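Local atomic coordinates of putative alpha/beta hydrolase (Desulfitobacterium hafniense, PDB entry 4RPC), a protein that is of unknown specific function but, as a putative member of the alpha/beta hydrolase family, probably catalyses the hydrolysis of a so far unidentified substrate. Residues 12-17 and 32-37; 104-109 and 199-204; 143-148 and 171-176. All coordinates share one frame; numbering follows the deposited sequence.

Contact 1 (12-17 and 32-37); sequences KLHRMG and FYWQTC
H14 on strand 13-17 and W34 at the start of helix 34-37 mark the nearest approach of the two backbones, their CA atoms 8.6 Å apart, a gap bridged by aromatic side chains without any hydrogen bond. In this alpha/beta hydrolase fold, 13-17 is an outermost strand of the central sheet, antiparallel to strand 50-54, and the contact ties it to the first helical turn after strand 23-27. Here an imidazole lies flat on an indole: the H14 ring and the six-membered ring of W34 have centroids 3.5 Å apart and planes inclined by only 14°. H14 NE2 sits over the indole at 3.2 Å from W34 CE2, displaced toward the rim, while H14 CB closes a CH-pi contact over the same face. That nitrogen finds its polar partner in E55, whose carboxylate helps fix the rotation of the imidazole. W34 holds CG between its backbone N and carbonyl carbon (chi1 76°), a crowded position that turns the indole toward the strand. Q35 CB packs on the opposite face, sandwiching the ring. With an alanine at this position, the H14 ring is likely to lose its stacking partner, and a gap would probably open beside the strand. Selenomethionine M16 adds a Met-aromatic contact from the edge, its SE lying 4.0 Å from W34 CZ3 and close to the ring plane.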
loop_
_atom_site.group_PDB
_atom_site.type_symbol
_atom_site.label_atom_id
_atom_site.label_comp_id
_atom_site.label_asym_id
_atom_site.label_seq_id
_atom_site.Cartn_x
_atom_site.Cartn_y
_atom_site.Cartn_z
ATOM N N LYS A 12 -2.847 -0.700 16.243
ATOM C CA LYS A 12 -4.249 -1.104 15.820
ATOM C C LYS A 12 -4.188 -2.061 14.587
ATOM O O LYS A 12 -4.267 -1.645 13.431
ATOM C CB LYS A 12 -5.139 0.132 15.587
ATOM C CG LYS A 12 -6.522 0.061 16.262
ATOM C CD LYS A 12 -6.763 1.217 17.278
ATOM C CE LYS A 12 -7.041 2.593 16.652
ATOM N NZ LYS A 12 -8.405 2.721 16.057
ATOM N N LEU A 13 -4.003 -3.338 14.908
ATOM C CA LEU A 13 -3.826 -4.425 13.968
ATOM C C LEU A 13 -4.961 -5.410 14.091
ATOM O O LEU A 13 -5.136 -6.028 15.127
ATOM C CB LEU A 13 -2.524 -5.155 14.278
ATOM C CG LEU A 13 -2.159 -6.285 13.321
ATOM C CD1 LEU A 13 -1.740 -5.756 11.970
ATOM C CD2 LEU A 13 -1.035 -7.092 13.915
ATOM N N HIS A 14 -5.726 -5.542 13.025
ATOM C CA HIS A 14 -6.919 -6.369 13.005
ATOM C C HIS A 14 -6.538 -7.700 12.507
ATOM O O HIS A 14 -5.700 -7.798 11.633
ATOM C CB HIS A 14 -7.941 -5.827 12.039
ATOM C CG HIS A 14 -8.451 -4.475 12.396
ATOM N ND1 HIS A 14 -9.570 -4.285 13.174
ATOM C CD2 HIS A 14 -7.998 -3.249 12.077
ATOM C CE1 HIS A 14 -9.786 -2.992 13.314
ATOM N NE2 HIS A 14 -8.843 -2.344 12.659
ATOM N N ARG A 15 -7.185 -8.732 13.034
ATOM C CA ARG A 15 -6.791 -10.100 12.718
ATOM C C ARG A 15 -8.014 -10.884 12.292
ATOM O O ARG A 15 -8.999 -10.895 12.976
ATOM C CB ARG A 15 -6.084 -10.737 13.919
ATOM C CG ARG A 15 -5.614 -12.173 13.705
ATOM C CD ARG A 15 -4.894 -12.700 14.949
ATOM N NE ARG A 15 -4.065 -13.882 14.676
ATOM C CZ ARG A 15 -3.265 -14.479 15.576
ATOM N NH1 ARG A 15 -3.192 -14.002 16.828
ATOM N NH2 ARG A 15 -2.533 -15.550 15.237
HETATM N N MSE A 16 -7.940 -11.504 11.135
HETATM C CA MSE A 16 -9.024 -12.311 10.602
HETATM C C MSE A 16 -8.475 -13.611 10.035
HETATM O O MSE A 16 -7.262 -13.864 10.030
HETATM C CB MSE A 16 -9.833 -11.595 9.513
HETATM C CG MSE A 16 -9.517 -10.117 9.301
HETATM SE SE MSE A 16 -11.080 -8.979 9.618
HETATM C CE MSE A 16 -12.620 -10.210 9.671
ATOM N N GLY A 17 -9.388 -14.462 9.585
ATOM C CA GLY A 17 -9.034 -15.771 9.017
ATOM C C GLY A 17 -8.529 -16.790 9.999
ATOM O O GLY A 17 -8.887 -16.760 11.149
ATOM N N PHE A 32 -7.158 5.662 2.591
ATOM C CA PHE A 32 -7.985 4.440 2.463
ATOM C C PHE A 32 -8.398 4.003 3.850
ATOM O O PHE A 32 -8.053 4.676 4.828
ATOM C CB PHE A 32 -7.225 3.325 1.739
ATOM C CG PHE A 32 -6.871 3.644 0.312
ATOM C CD1 PHE A 32 -7.294 4.815 -0.297
ATOM C CD2 PHE A 32 -6.201 2.701 -0.471
ATOM C CE1 PHE A 32 -7.036 5.043 -1.653
ATOM C CE2 PHE A 32 -5.917 2.940 -1.805
ATOM C CZ PHE A 32 -6.321 4.116 -2.384
ATOM N N TYR A 33 -9.121 2.892 3.942
ATOM C CA TYR A 33 -9.563 2.370 5.202
ATOM C C TYR A 33 -9.386 0.880 5.214
ATOM O O TYR A 33 -9.702 0.232 4.254
ATOM C CB TYR A 33 -11.046 2.715 5.393
ATOM C CG TYR A 33 -11.594 2.431 6.767
ATOM C CD1 TYR A 33 -10.899 2.852 7.899
ATOM C CD2 TYR A 33 -12.833 1.796 6.945
ATOM C CE1 TYR A 33 -11.387 2.637 9.179
ATOM C CE2 TYR A 33 -13.335 1.571 8.224
ATOM C CZ TYR A 33 -12.601 1.979 9.348
ATOM O OH TYR A 33 -13.036 1.754 10.640
ATOM N N TRP A 34 -8.910 0.335 6.312
ATOM C CA TRP A 34 -8.592 -1.076 6.413
ATOM C C TRP A 34 -9.772 -1.975 6.041
ATOM O O TRP A 34 -9.564 -2.979 5.386
ATOM C CB TRP A 34 -8.126 -1.426 7.820
ATOM C CG TRP A 34 -9.248 -1.516 8.837
ATOM C CD1 TRP A 34 -9.762 -0.516 9.564
ATOM C CD2 TRP A 34 -9.973 -2.703 9.209
ATOM N NE1 TRP A 34 -10.774 -0.978 10.368
ATOM C CE2 TRP A 34 -10.912 -2.330 10.175
ATOM C CE3 TRP A 34 -9.910 -4.045 8.814
ATOM C CZ2 TRP A 34 -11.800 -3.249 10.769
ATOM C CZ3 TRP A 34 -10.812 -4.972 9.409
ATOM C CH2 TRP A 34 -11.734 -4.560 10.369
ATOM N N GLN A 35 -10.992 -1.576 6.398
ATOM C CA GLN A 35 -12.134 -2.454 6.341
ATOM C C GLN A 35 -12.754 -2.450 4.999
ATOM O O GLN A 35 -13.496 -3.362 4.696
ATOM C CB GLN A 35 -13.173 -2.065 7.383
ATOM C CG GLN A 35 -14.162 -3.157 7.764
ATOM C CD GLN A 35 -15.106 -2.678 8.842
ATOM O OE1 GLN A 35 -15.463 -1.508 8.888
ATOM N NE2 GLN A 35 -15.522 -3.578 9.715
ATOM N N THR A 36 -12.497 -1.424 4.191
ATOM C CA THR A 36 -13.057 -1.383 2.839
ATOM C C THR A 36 -12.054 -1.691 1.761
ATOM O O THR A 36 -12.388 -2.029 0.656
ATOM C CB THR A 36 -13.695 -0.023 2.513
ATOM O OG1 THR A 36 -12.719 1.009 2.568
ATOM C CG2 THR A 36 -14.836 0.295 3.478
ATOM N N CYS A 37 -10.800 -1.494 2.079
ATOM C CA CYS A 37 -9.722 -1.749 1.151
ATOM C C CYS A 37 -9.623 -3.242 0.792
ATOM O O CYS A 37 -9.445 -3.589 -0.354
ATOM C CB CYS A 37 -8.422 -1.309 1.851
ATOM S SG CYS A 37 -7.184 -0.938 0.654
#

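Contact 2 (104-109 and 199-204); sequences EMAIRG and ARVDAR
I107 and A106, in the last turn of helix 97-108, meet V201 and A199 of the loop leading into strand 204-210, with the CA atoms of I107 and V201 5.7 Å apart. I107 carries CG1 anti to its carbonyl carbon (chi1 -69°), which lays that branch along the loop: CG1 touches V201 CG1 at 3.5 Å, and the terminal CD1 comes to 3.3 Å of A199 CB, so short for two carbons that the exact value is doubtful. A106 contributes its one methyl, CB, which rests 3.9 Å from V201 CG1, so this one valine branch touches two successive helix residues.

The polar part runs entirely through water. A106 O accepts from two waters, at 2.7 Å and 3.2 Å; the closer one accepts in turn from D202 N and the other from A203 N. Two consecutive amides of the loop are thereby linked to one carbonyl oxygen near the helix end, where G109 leaves helical geometry.

Beneath the contact, A106 and A203 both pack on L116 of strand 112-119, and A203 also reaches V113. On the loop's other flank, V201 shares backbone hydrogen bonds with I226, which ends helix 220-226, and with R228 beyond it.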
loop_
_atom_site.group_PDB
_atom_site.type_symbol
_atom_site.label_atom_id
_atom_site.label_comp_id
_atom_site.label_asym_id
_atom_site.label_seq_id
_atom_site.Cartn_x
_atom_site.Cartn_y
_atom_site.Cartn_z
ATOM N N GLU A 104 9.745 -1.155 3.955
ATOM C CA GLU A 104 10.435 -0.792 5.199
ATOM C C GLU A 104 10.413 -1.917 6.217
ATOM O O GLU A 104 11.385 -2.118 6.989
ATOM C CB GLU A 104 9.805 0.446 5.804
ATOM C CG GLU A 104 10.407 0.936 7.086
ATOM C CD GLU A 104 11.773 1.498 6.923
ATOM O OE1 GLU A 104 12.170 1.860 5.788
ATOM O OE2 GLU A 104 12.465 1.559 7.950
HETATM N N MSE A 105 9.304 -2.616 6.297
HETATM C CA MSE A 105 9.281 -3.801 7.174
HETATM C C MSE A 105 10.260 -4.874 6.738
HETATM O O MSE A 105 10.869 -5.504 7.566
HETATM C CB MSE A 105 7.867 -4.344 7.285
HETATM C CG MSE A 105 7.191 -3.418 8.312
HETATM SE SE MSE A 105 5.368 -4.060 8.389
HETATM C CE MSE A 105 5.893 -5.450 9.709
ATOM N N ALA A 106 10.466 -5.038 5.427
ATOM C CA ALA A 106 11.410 -6.048 4.923
ATOM C C ALA A 106 12.848 -5.694 5.211
ATOM O O ALA A 106 13.679 -6.568 5.311
ATOM C CB ALA A 106 11.227 -6.278 3.418
ATOM N N ILE A 107 13.130 -4.409 5.317
ATOM C CA ILE A 107 14.469 -3.905 5.552
ATOM C C ILE A 107 14.856 -3.903 7.032
ATOM O O ILE A 107 15.995 -4.180 7.363
ATOM C CB ILE A 107 14.553 -2.463 5.030
ATOM C CG1 ILE A 107 14.463 -2.440 3.514
ATOM C CG2 ILE A 107 15.776 -1.744 5.596
ATOM C CD1 ILE A 107 14.386 -1.009 2.993
ATOM N N ARG A 108 13.943 -3.509 7.918
ATOM C CA ARG A 108 14.246 -3.452 9.340
ATOM C C ARG A 108 14.704 -4.802 9.885
ATOM O O ARG A 108 15.655 -4.881 10.673
ATOM C CB ARG A 108 13.023 -3.034 10.120
ATOM C CG ARG A 108 12.683 -1.559 10.045
ATOM C CD ARG A 108 11.352 -1.319 10.767
ATOM N NE ARG A 108 11.086 -2.253 11.881
ATOM C CZ ARG A 108 11.525 -2.115 13.139
ATOM N NH1 ARG A 108 12.274 -1.069 13.492
ATOM N NH2 ARG A 108 11.216 -3.035 14.054
ATOM N N GLY A 109 14.012 -5.866 9.502
ATOM C CA GLY A 109 14.477 -7.212 9.822
ATOM C C GLY A 109 14.080 -7.727 11.190
ATOM O O GLY A 109 14.445 -8.846 11.542
ATOM N N ALA A 199 19.590 -0.360 1.007
ATOM C CA ALA A 199 19.001 -1.506 1.662
ATOM C C ALA A 199 19.133 -2.776 0.821
ATOM O O ALA A 199 19.502 -2.743 -0.345
ATOM C CB ALA A 199 17.564 -1.222 1.958
ATOM N N ARG A 200 18.920 -3.911 1.468
ATOM C CA ARG A 200 18.932 -5.218 0.792
ATOM C C ARG A 200 17.821 -5.981 1.449
ATOM O O ARG A 200 17.733 -6.006 2.653
ATOM C CB ARG A 200 20.253 -5.966 0.971
ATOM C CG ARG A 200 21.430 -5.414 0.152
ATOM C CD ARG A 200 21.242 -5.479 -1.366
ATOM N NE ARG A 200 21.675 -6.779 -1.887
ATOM C CZ ARG A 200 21.361 -7.305 -3.074
ATOM N NH1 ARG A 200 20.579 -6.675 -3.934
ATOM N NH2 ARG A 200 21.845 -8.488 -3.395
ATOM N N VAL A 201 16.933 -6.560 0.681
ATOM C CA VAL A 201 15.970 -7.428 1.313
ATOM C C VAL A 201 16.065 -8.889 0.846
ATOM O O VAL A 201 16.394 -9.178 -0.303
ATOM C CB VAL A 201 14.539 -6.862 1.185
ATOM C CG1 VAL A 201 14.529 -5.378 1.545
ATOM C CG2 VAL A 201 13.970 -7.024 -0.196
ATOM N N ASP A 202 15.766 -9.785 1.769
ATOM C CA ASP A 202 15.709 -11.206 1.500
ATOM C C ASP A 202 14.427 -11.600 0.779
ATOM O O ASP A 202 14.434 -12.535 0.014
ATOM C CB ASP A 202 15.801 -11.973 2.801
ATOM C CG ASP A 202 17.198 -11.999 3.358
ATOM O OD1 ASP A 202 18.096 -11.341 2.756
ATOM O OD2 ASP A 202 17.391 -12.698 4.389
ATOM N N ALA A 203 13.360 -10.854 0.993
ATOM C CA ALA A 203 12.071 -11.175 0.415
ATOM C C ALA A 203 12.099 -11.255 -1.109
ATOM O O ALA A 203 12.760 -10.454 -1.764
ATOM C CB ALA A 203 11.045 -10.150 0.845
ATOM N N ARG A 204 11.349 -12.192 -1.678
ATOM C CA ARG A 204 11.084 -12.124 -3.097
ATOM C C ARG A 204 10.108 -10.979 -3.309
ATOM O O ARG A 204 9.109 -10.889 -2.625
ATOM C CB ARG A 204 10.402 -13.373 -3.576
ATOM C CG ARG A 204 10.063 -13.289 -5.053
ATOM C CD ARG A 204 9.754 -14.685 -5.592
ATOM N NE ARG A 204 8.608 -15.230 -4.864
ATOM C CZ ARG A 204 8.109 -16.456 -5.023
ATOM N NH1 ARG A 204 8.636 -17.312 -5.908
ATOM N NH2 ARG A 204 7.070 -16.812 -4.277
HETATM O O HOH W 1 12.899 -9.157 3.522
HETATM O O HOH W 2 15.173 -8.715 4.704
#

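Contact 3 (143-148 and 171-176); sequences NLLAGE and PLIYEH
L145 and I173 form the centre of a largely apolar contact between the end of helix 130-145 and the loop that follows helix 165-169. The CG2 methyl of the isoleucine lies against the side of the leucine's isopropyl end: I173 CG2 is 3.6 Å from L145 CD2 and nearly as close to L145 CD1 and CG. The other arm of the isoleucine, CG1, turns toward the preceding helix residue, with L144 CD1 at 4.2 Å. These roles follow from the first torsion of I173 (chi1 -55°), which sets CG2 anti to the backbone N and CG1 anti to the carbonyl carbon, so that the two branches diverge toward different leucines. L145 CD1 also comes within 4.3 Å of Y174 O, a loose contact with the loop backbone.

The helix carrying the leucines ends in a Schellman motif. G147, with positive phi, donates its N to L144 O at 2.7 Å, and E148 N reaches back to N143 O at 3.1 Å, closing the last turn. Helix 130-145 belongs to the helical insertion between strands 112-119 and 204-210, the position at which alpha/beta hydrolases commonly carry a cap over the core domain. Within that insertion L144 also packs on V166 and L169 of helix 165-169 and on L150. The loop is held from its far side: the backbone of Y174 is hydrogen-bonded to G31, and its side chain touches A61. Within the loop itself, H176 N lies 3.8 Å above the plane of the Y174 ring, over its centre.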
loop_
_atom_site.group_PDB
_atom_site.type_symbol
_atom_site.label_atom_id
_atom_site.label_comp_id
_atom_site.label_asym_id
_atom_site.label_seq_id
_atom_site.Cartn_x
_atom_site.Cartn_y
_atom_site.Cartn_z
ATOM N N ASN A 143 -11.680 15.726 -2.812
ATOM C CA ASN A 143 -12.536 16.070 -3.936
ATOM C C ASN A 143 -13.209 14.863 -4.586
ATOM O O ASN A 143 -14.321 14.975 -5.074
ATOM C CB ASN A 143 -11.793 16.884 -4.985
ATOM C CG ASN A 143 -11.839 18.359 -4.704
ATOM O OD1 ASN A 143 -12.812 18.866 -4.210
ATOM N ND2 ASN A 143 -10.770 19.047 -4.997
ATOM N N LEU A 144 -12.565 13.711 -4.571
ATOM C CA LEU A 144 -13.186 12.515 -5.138
ATOM C C LEU A 144 -14.496 12.199 -4.440
ATOM O O LEU A 144 -15.407 11.679 -5.056
ATOM C CB LEU A 144 -12.264 11.309 -5.043
ATOM C CG LEU A 144 -10.973 11.414 -5.842
ATOM C CD1 LEU A 144 -10.070 10.213 -5.557
ATOM C CD2 LEU A 144 -11.291 11.485 -7.320
ATOM N N LEU A 145 -14.577 12.541 -3.155
ATOM C CA LEU A 145 -15.769 12.288 -2.338
ATOM C C LEU A 145 -16.902 13.177 -2.743
ATOM O O LEU A 145 -18.029 12.874 -2.471
ATOM C CB LEU A 145 -15.475 12.484 -0.816
ATOM C CG LEU A 145 -14.414 11.537 -0.222
ATOM C CD1 LEU A 145 -13.902 12.046 1.129
ATOM C CD2 LEU A 145 -14.903 10.079 -0.113
ATOM N N ALA A 146 -16.597 14.293 -3.363
ATOM C CA ALA A 146 -17.598 15.057 -4.055
ATOM C C ALA A 146 -17.865 14.571 -5.482
ATOM O O ALA A 146 -18.664 15.172 -6.184
ATOM C CB ALA A 146 -17.176 16.518 -4.094
ATOM N N GLY A 147 -17.187 13.523 -5.934
ATOM C CA GLY A 147 -17.316 13.066 -7.324
ATOM C C GLY A 147 -16.622 13.984 -8.307
ATOM O O GLY A 147 -16.895 13.945 -9.491
ATOM N N GLU A 148 -15.695 14.789 -7.822
ATOM C CA GLU A 148 -14.925 15.630 -8.703
ATOM C C GLU A 148 -13.632 14.925 -9.147
ATOM O O GLU A 148 -12.973 14.279 -8.354
ATOM C CB GLU A 148 -14.594 16.906 -7.966
ATOM C CG GLU A 148 -13.759 17.891 -8.728
ATOM C CD GLU A 148 -13.427 19.082 -7.856
ATOM O OE1 GLU A 148 -14.376 19.622 -7.209
ATOM O OE2 GLU A 148 -12.211 19.435 -7.785
ATOM N N PRO A 171 -14.593 4.744 -4.220
ATOM C CA PRO A 171 -14.943 3.735 -3.229
ATOM C C PRO A 171 -13.839 3.381 -2.219
ATOM O O PRO A 171 -14.155 2.703 -1.231
ATOM C CB PRO A 171 -15.218 2.462 -4.066
ATOM C CG PRO A 171 -15.299 2.869 -5.483
ATOM C CD PRO A 171 -14.758 4.269 -5.613
ATOM N N LEU A 172 -12.563 3.720 -2.505
ATOM C CA LEU A 172 -11.480 3.405 -1.605
ATOM C C LEU A 172 -11.173 4.496 -0.605
ATOM O O LEU A 172 -10.471 4.253 0.349
ATOM C CB LEU A 172 -10.174 3.127 -2.370
ATOM C CG LEU A 172 -10.224 1.883 -3.245
ATOM C CD1 LEU A 172 -8.976 1.797 -4.110
ATOM C CD2 LEU A 172 -10.370 0.662 -2.359
ATOM N N ILE A 173 -11.638 5.699 -0.844
ATOM C CA ILE A 173 -11.366 6.805 0.073
ATOM C C ILE A 173 -12.208 6.639 1.322
ATOM O O ILE A 173 -13.393 6.454 1.259
ATOM C CB ILE A 173 -11.717 8.137 -0.546
ATOM C CG1 ILE A 173 -11.006 8.335 -1.883
ATOM C CG2 ILE A 173 -11.405 9.237 0.447
ATOM C CD1 ILE A 173 -9.479 8.273 -1.828
ATOM N N TYR A 174 -11.584 6.700 2.477
ATOM C CA TYR A 174 -12.280 6.465 3.719
ATOM C C TYR A 174 -13.253 7.614 3.876
ATOM O O TYR A 174 -12.894 8.788 3.812
ATOM C CB TYR A 174 -11.286 6.343 4.908
ATOM C CG TYR A 174 -11.900 6.253 6.296
ATOM C CD1 TYR A 174 -12.987 5.448 6.560
ATOM C CD2 TYR A 174 -11.360 6.995 7.346
ATOM C CE1 TYR A 174 -13.557 5.406 7.826
ATOM C CE2 TYR A 174 -11.908 6.966 8.606
ATOM C CZ TYR A 174 -12.972 6.173 8.849
ATOM O OH TYR A 174 -13.432 6.158 10.124
ATOM N N GLU A 175 -14.509 7.277 4.086
ATOM C CA GLU A 175 -15.524 8.313 4.029
ATOM C C GLU A 175 -15.444 9.292 5.215
ATOM O O GLU A 175 -15.936 10.388 5.108
ATOM C CB GLU A 175 -16.914 7.694 3.838
ATOM C CG GLU A 175 -17.426 6.962 5.035
ATOM C CD GLU A 175 -18.830 6.401 4.809
ATOM O OE1 GLU A 175 -19.294 6.272 3.645
ATOM O OE2 GLU A 175 -19.472 6.085 5.828
ATOM N N HIS A 176 -14.782 8.917 6.303
ATOM C CA HIS A 176 -14.630 9.804 7.472
ATOM C C HIS A 176 -13.216 10.285 7.716
ATOM O O HIS A 176 -12.875 10.710 8.825
ATOM C CB HIS A 176 -15.144 9.123 8.727
ATOM C CG HIS A 176 -16.599 8.819 8.675
ATOM N ND1 HIS A 176 -17.544 9.778 8.362
ATOM C CD2 HIS A 176 -17.277 7.669 8.893
ATOM C CE1 HIS A 176 -18.744 9.225 8.384
ATOM N NE2 HIS A 176 -18.605 7.948 8.707
#

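Overall arrangement
Contacts 1 and 3, with centres about 19 Å apart, are joined directly: the Y33 and Y174 rings stack, with Y33 CG 3.3 Å from Y174 CD1, and F32 CD1 lies 3.3 Å from L172 O. Loop 171-176 of the probable cap thus rests on the segment after strand 23-27, a region that in this fold usually helps form the oxyanion hole. L172 also packs on A242, which follows the histidine of a probable Ser-His-Glu triad. Contact 2, at the far end of the helix after the probable nucleophile elbow, lies about 33 Å from contact 3 and about 23 Å from contact 1, centre to centre; its nearest atoms stay about 8 Å from contact 1, without touching.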